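Local coordinates for protein 2-Keto-3-deoxy-(6-phospho-)gluconate aldolase (Thermoproteus tenax, PDB 2R91) that is an aldolase-type TIM-barrel protein of the dihydrodipicolinate synthetase family, assembled here from four chains, at residues V7-R15 against Y253-P261. Sequence-based numbering, arbitrary orientation.
Sequences VITTFRGGR and YEAGEPRGP
Phe11 packs against the side chain of Arg259. Arg259 CB lies over one ring face, 4.2 Å from the ring centroid, in a CH-pi contact. The Arg259 chain then bends at chi3 (63°), which brings the guanidinium to the CE1 and CZ side of the ring, with NH1 3.4 Å from Phe11 CE1. The two planes are 49° apart. Glu52 forms a salt bridge with Arg259 NH1, and Ala47 O accepts a hydrogen bond from Arg259 NH2.

The backbones form a single antiparallel hydrogen-bonded pair, Phe11 with Glu257. Phe11 N donates to Glu257 O at 3.0 Å, in the carbonyl plane. The return bond, from Glu257 N to Phe11 O, is weak. Glu257 O also lies at the edge of the Phe11 ring. Two waters link Glu257 OE1 to Gly13 N and Gly14 N in the type I' turn from Arg12 to Arg15.

Arg12 and Glu254 probably form a salt bridge, but its modelled geometry is doubtful. Ile8 CD1 packs on Ala255 CB at 4.1 Å. Thr10 CG2 comes to 3.2 Å from Ala255 O, a buried carbonyl oxygen with no partner in the model.

The type I' turn joins strands 11-12 and 15-16 into an antiparallel hairpin after barrel strand 2-6. The loop after helix 239-251 pairs with strand 11-12. Thr10 and Arg12 touch helix 18-30; Ile8, Ala255 and Pro258 touch helix 239-251. Phe11 also meets Leu16.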
ATOM      1  N   VAL A   7      23.403   3.073  16.374  1.00 16.39           N
ATOM      2  CA  VAL A   7      24.711   3.522  15.950  1.00 15.61           C
ATOM      3  C   VAL A   7      25.107   2.966  14.594  1.00 16.19           C
ATOM      4  O   VAL A   7      24.769   1.819  14.256  1.00 15.07           O
ATOM      5  CB  VAL A   7      25.758   3.200  17.052  1.00 16.62           C
ATOM      6  CG1 VAL A   7      25.992   1.663  17.147  1.00 15.83           C
ATOM      7  CG2 VAL A   7      27.051   3.988  16.825  1.00 18.68           C
ATOM      8  N   ILE A   8      25.798   3.792  13.802  1.00 15.76           N
ATOM      9  CA  ILE A   8      26.347   3.327  12.538  1.00 16.67           C
ATOM     10  C   ILE A   8      27.450   2.283  12.774  1.00 18.14           C
ATOM     11  O   ILE A   8      28.171   2.341  13.760  1.00 18.49           O
ATOM     12  CB  ILE A   8      26.935   4.490  11.681  1.00 16.85           C
ATOM     13  CG1 ILE A   8      27.899   5.340  12.518  1.00 18.06           C
ATOM     14  CG2 ILE A   8      25.784   5.366  11.076  1.00 16.86           C
ATOM     15  CD1 ILE A   8      28.690   6.393  11.729  1.00 17.59           C
ATOM     16  N   THR A   9      27.597   1.375  11.817  1.00 18.34           N
ATOM     17  CA  THR A   9      28.667   0.416  11.803  1.00 18.73           C
ATOM     18  C   THR A   9      29.766   0.980  10.877  1.00 18.48           C
ATOM     19  O   THR A   9      29.553   1.161   9.685  1.00 18.05           O
ATOM     20  CB  THR A   9      28.134  -0.925  11.292  1.00 18.45           C
ATOM     21  OG1 THR A   9      27.096  -1.400  12.164  1.00 18.85           O
ATOM     22  CG2 THR A   9      29.261  -1.946  11.194  1.00 19.84           C
ATOM     23  N   THR A  10      30.935   1.261  11.445  1.00 19.75           N
ATOM     24  CA  THR A  10      31.976   2.033  10.766  1.00 21.95           C
ATOM     25  C   THR A  10      32.966   1.110  10.034  1.00 24.13           C
ATOM     26  O   THR A  10      33.903   0.608  10.673  1.00 24.56           O
ATOM     27  CB  THR A  10      32.765   2.901  11.772  1.00 22.79           C
ATOM     28  OG1 THR A  10      33.240   2.062  12.834  1.00 23.74           O
ATOM     29  CG2 THR A  10      31.888   4.018  12.434  1.00 22.82           C
ATOM     30  N   PHE A  11      32.776   0.892   8.724  1.00 22.89           N
ATOM     31  CA  PHE A  11      33.731   0.148   7.901  1.00 24.32           C
ATOM     32  C   PHE A  11      34.879   1.070   7.440  1.00 27.85           C
ATOM     33  O   PHE A  11      34.690   2.284   7.230  1.00 24.84           O
ATOM     34  CB  PHE A  11      33.072  -0.448   6.639  1.00 23.35           C
ATOM     35  CG  PHE A  11      32.117  -1.564   6.915  1.00 24.99           C
ATOM     36  CD1 PHE A  11      32.553  -2.896   6.888  1.00 25.77           C
ATOM     37  CD2 PHE A  11      30.786  -1.307   7.189  1.00 23.72           C
ATOM     38  CE1 PHE A  11      31.662  -3.935   7.156  1.00 24.99           C
ATOM     39  CE2 PHE A  11      29.882  -2.343   7.423  1.00 24.71           C
ATOM     40  CZ  PHE A  11      30.336  -3.665   7.424  1.00 23.28           C
ATOM     41  N   ARG A  12      36.069   0.488   7.303  1.00 31.05           N
ATOM     42  CA  ARG A  12      37.173   1.134   6.602  1.00 36.54           C
ATOM     43  C   ARG A  12      38.033   0.043   5.991  1.00 38.62           C
ATOM     44  O   ARG A  12      38.321  -0.962   6.650  1.00 38.92           O
ATOM     45  CB  ARG A  12      38.010   2.006   7.542  1.00 38.74           C
ATOM     46  CG  ARG A  12      39.342   2.429   6.943  1.00 42.63           C
ATOM     47  CD  ARG A  12      40.183   3.204   7.953  1.00 46.05           C
ATOM     48  NE  ARG A  12      39.650   4.556   8.073  1.00 50.04           N
ATOM     49  CZ  ARG A  12      40.032   5.449   8.984  1.00 52.32           C
ATOM     50  NH1 ARG A  12      40.971   5.147   9.894  1.00 52.87           N
ATOM     51  NH2 ARG A  12      39.454   6.657   8.989  1.00 53.11           N
ATOM     52  N   GLY A  13      38.432   0.232   4.737  1.00 41.71           N
ATOM     53  CA  GLY A  13      39.222  -0.779   4.023  1.00 44.17           C
ATOM     54  C   GLY A  13      38.513  -2.118   3.892  1.00 46.31           C
ATOM     55  O   GLY A  13      39.161  -3.177   3.842  1.00 47.71           O
ATOM     56  N   GLY A  14      37.181  -2.089   3.863  1.00 46.16           N
ATOM     57  CA  GLY A  14      36.390  -3.311   3.685  1.00 45.48           C
ATOM     58  C   GLY A  14      36.015  -4.043   4.959  1.00 45.06           C
ATOM     59  O   GLY A  14      35.163  -4.944   4.946  1.00 46.97           O
ATOM     60  N   ARG A  15      36.623  -3.664   6.073  1.00 43.29           N
ATOM     61  CA  ARG A  15      36.337  -4.327   7.336  1.00 42.10           C
ATOM     62  C   ARG A  15      35.833  -3.332   8.369  1.00 38.29           C
ATOM     63  O   ARG A  15      35.991  -2.125   8.192  1.00 36.87           O
ATOM     64  CB  ARG A  15      37.611  -5.020   7.860  1.00 43.67           C
ATOM     65  CG  ARG A  15      38.807  -4.086   8.020  1.00 46.08           C
ATOM     66  CD  ARG A  15      40.076  -4.826   8.498  1.00 47.43           C
ATOM     67  NE  ARG A  15      40.394  -5.998   7.668  1.00 51.32           N
ATOM     68  CZ  ARG A  15      41.426  -6.826   7.878  1.00 52.74           C
ATOM     69  NH1 ARG A  15      42.278  -6.620   8.888  1.00 52.84           N
ATOM     70  NH2 ARG A  15      41.611  -7.868   7.068  1.00 52.99           N
ATOM     71  N   TYR A 253      34.728  14.474  12.796  1.00 28.68           N
ATOM     72  CA  TYR A 253      35.724  13.395  12.751  1.00 28.48           C
ATOM     73  C   TYR A 253      35.318  12.381  11.692  1.00 29.40           C
ATOM     74  O   TYR A 253      34.164  12.376  11.224  1.00 28.09           O
ATOM     75  CB  TYR A 253      35.910  12.714  14.127  1.00 25.85           C
ATOM     76  CG  TYR A 253      34.627  12.246  14.779  1.00 24.37           C
ATOM     77  CD1 TYR A 253      33.903  11.169  14.267  1.00 24.49           C
ATOM     78  CD2 TYR A 253      34.139  12.889  15.906  1.00 24.94           C
ATOM     79  CE1 TYR A 253      32.680  10.753  14.875  1.00 22.79           C
ATOM     80  CE2 TYR A 253      32.967  12.482  16.526  1.00 24.38           C
ATOM     81  CZ  TYR A 253      32.243  11.414  15.989  1.00 24.01           C
ATOM     82  OH  TYR A 253      31.094  11.063  16.629  1.00 23.60           O
ATOM     83  N   GLU A 254      36.256  11.509  11.336  1.00 30.11           N
ATOM     84  CA  GLU A 254      36.008  10.495  10.319  1.00 33.67           C
ATOM     85  C   GLU A 254      35.037   9.459  10.852  1.00 30.36           C
ATOM     86  O   GLU A 254      35.192   8.958  11.960  1.00 28.36           O
ATOM     87  CB  GLU A 254      37.308   9.813   9.885  1.00 36.26           C
ATOM     88  CG  GLU A 254      38.176  10.635   8.931  1.00 40.58           C
ATOM     89  CD  GLU A 254      39.367   9.824   8.379  1.00 41.96           C
ATOM     90  OE1 GLU A 254      39.567   8.663   8.833  1.00 45.24           O
ATOM     91  OE2 GLU A 254      40.104  10.340   7.488  1.00 45.42           O
ATOM     92  N   ALA A 255      34.025   9.137  10.053  1.00 28.35           N
ATOM     93  CA  ALA A 255      32.955   8.255  10.516  1.00 27.10           C
ATOM     94  C   ALA A 255      32.996   6.901   9.826  1.00 25.79           C
ATOM     95  O   ALA A 255      32.104   6.091  10.034  1.00 24.20           O
ATOM     96  CB  ALA A 255      31.584   8.909  10.250  1.00 27.88           C
ATOM     97  N   GLY A 256      33.985   6.682   8.959  1.00 24.73           N
ATOM     98  CA  GLY A 256      34.023   5.451   8.159  1.00 24.09           C
ATOM     99  C   GLY A 256      32.935   5.452   7.092  1.00 25.29           C
ATOM    100  O   GLY A 256      32.440   6.519   6.701  1.00 24.00           O
ATOM    101  N   GLU A 257      32.526   4.251   6.672  1.00 23.60           N
ATOM    102  CA  GLU A 257      31.733   4.037   5.453  1.00 23.94           C
ATOM    103  C   GLU A 257      30.807   2.873   5.671  1.00 20.46           C
ATOM    104  O   GLU A 257      31.104   1.991   6.500  1.00 19.94           O
ATOM    105  CB  GLU A 257      32.648   3.596   4.305  1.00 27.56           C
ATOM    106  CG  GLU A 257      33.600   4.606   3.820  1.00 33.19           C
ATOM    107  CD  GLU A 257      34.297   4.123   2.577  1.00 35.18           C
ATOM    108  OE1 GLU A 257      34.700   2.932   2.524  1.00 36.37           O
ATOM    109  OE2 GLU A 257      34.407   4.942   1.634  1.00 39.19           O
ATOM    110  N   PRO A 258      29.690   2.836   4.921  1.00 20.50           N
ATOM    111  CA  PRO A 258      28.860   1.626   4.856  1.00 18.80           C
ATOM    112  C   PRO A 258      29.479   0.657   3.823  1.00 19.58           C
ATOM    113  O   PRO A 258      30.627   0.843   3.423  1.00 20.15           O
ATOM    114  CB  PRO A 258      27.495   2.159   4.390  1.00 18.84           C
ATOM    115  CG  PRO A 258      27.869   3.356   3.511  1.00 18.50           C
ATOM    116  CD  PRO A 258      29.118   3.957   4.123  1.00 19.50           C
ATOM    117  N   ARG A 259      28.767  -0.396   3.461  1.00 19.37           N
ATOM    118  CA  ARG A 259      29.278  -1.381   2.497  1.00 18.68           C
ATOM    119  C   ARG A 259      28.192  -1.725   1.475  1.00 18.76           C
ATOM    120  O   ARG A 259      27.017  -1.899   1.833  1.00 16.81           O
ATOM    121  CB  ARG A 259      29.760  -2.649   3.239  1.00 18.64           C
ATOM    122  CG  ARG A 259      30.201  -3.834   2.361  1.00 18.99           C
ATOM    123  CD  ARG A 259      30.694  -5.048   3.206  1.00 19.51           C
ATOM    124  NE  ARG A 259      29.635  -5.619   4.053  1.00 18.59           N
ATOM    125  CZ  ARG A 259      29.877  -6.425   5.087  1.00 20.00           C
ATOM    126  NH1 ARG A 259      31.150  -6.780   5.377  1.00 17.12           N
ATOM    127  NH2 ARG A 259      28.859  -6.890   5.817  1.00 19.25           N
ATOM    128  N   GLY A 260      28.611  -1.834   0.212  1.00 18.64           N
ATOM    129  CA  GLY A 260      27.812  -2.430  -0.885  1.00 19.86           C
ATOM    130  C   GLY A 260      26.779  -3.396  -0.369  1.00 20.41           C
ATOM    131  O   GLY A 260      27.227  -4.385   0.221  1.00 20.05           O
ATOM    132  N   PRO A 261      25.623  -3.441  -1.042  1.00 20.60           N
ATOM    133  CA  PRO A 261      24.652  -2.516  -1.668  1.00 21.47           C
ATOM    134  C   PRO A 261      24.422  -1.129  -1.073  1.00 19.83           C
ATOM    135  O   PRO A 261      23.971  -0.250  -1.798  1.00 20.67           O
ATOM    136  CB  PRO A 261      23.360  -3.356  -1.823  1.00 21.14           C
ATOM    137  CG  PRO A 261      23.410  -4.256  -0.674  1.00 22.59           C
ATOM    138  CD  PRO A 261      24.912  -4.662  -0.616  1.00 21.70           C
TER
HETATM  139  O   HOH W   1      37.866   2.578   3.227  1.00 47.00           O
HETATM  140  O   HOH W   2      35.231  -0.026   3.863  1.00 34.31           O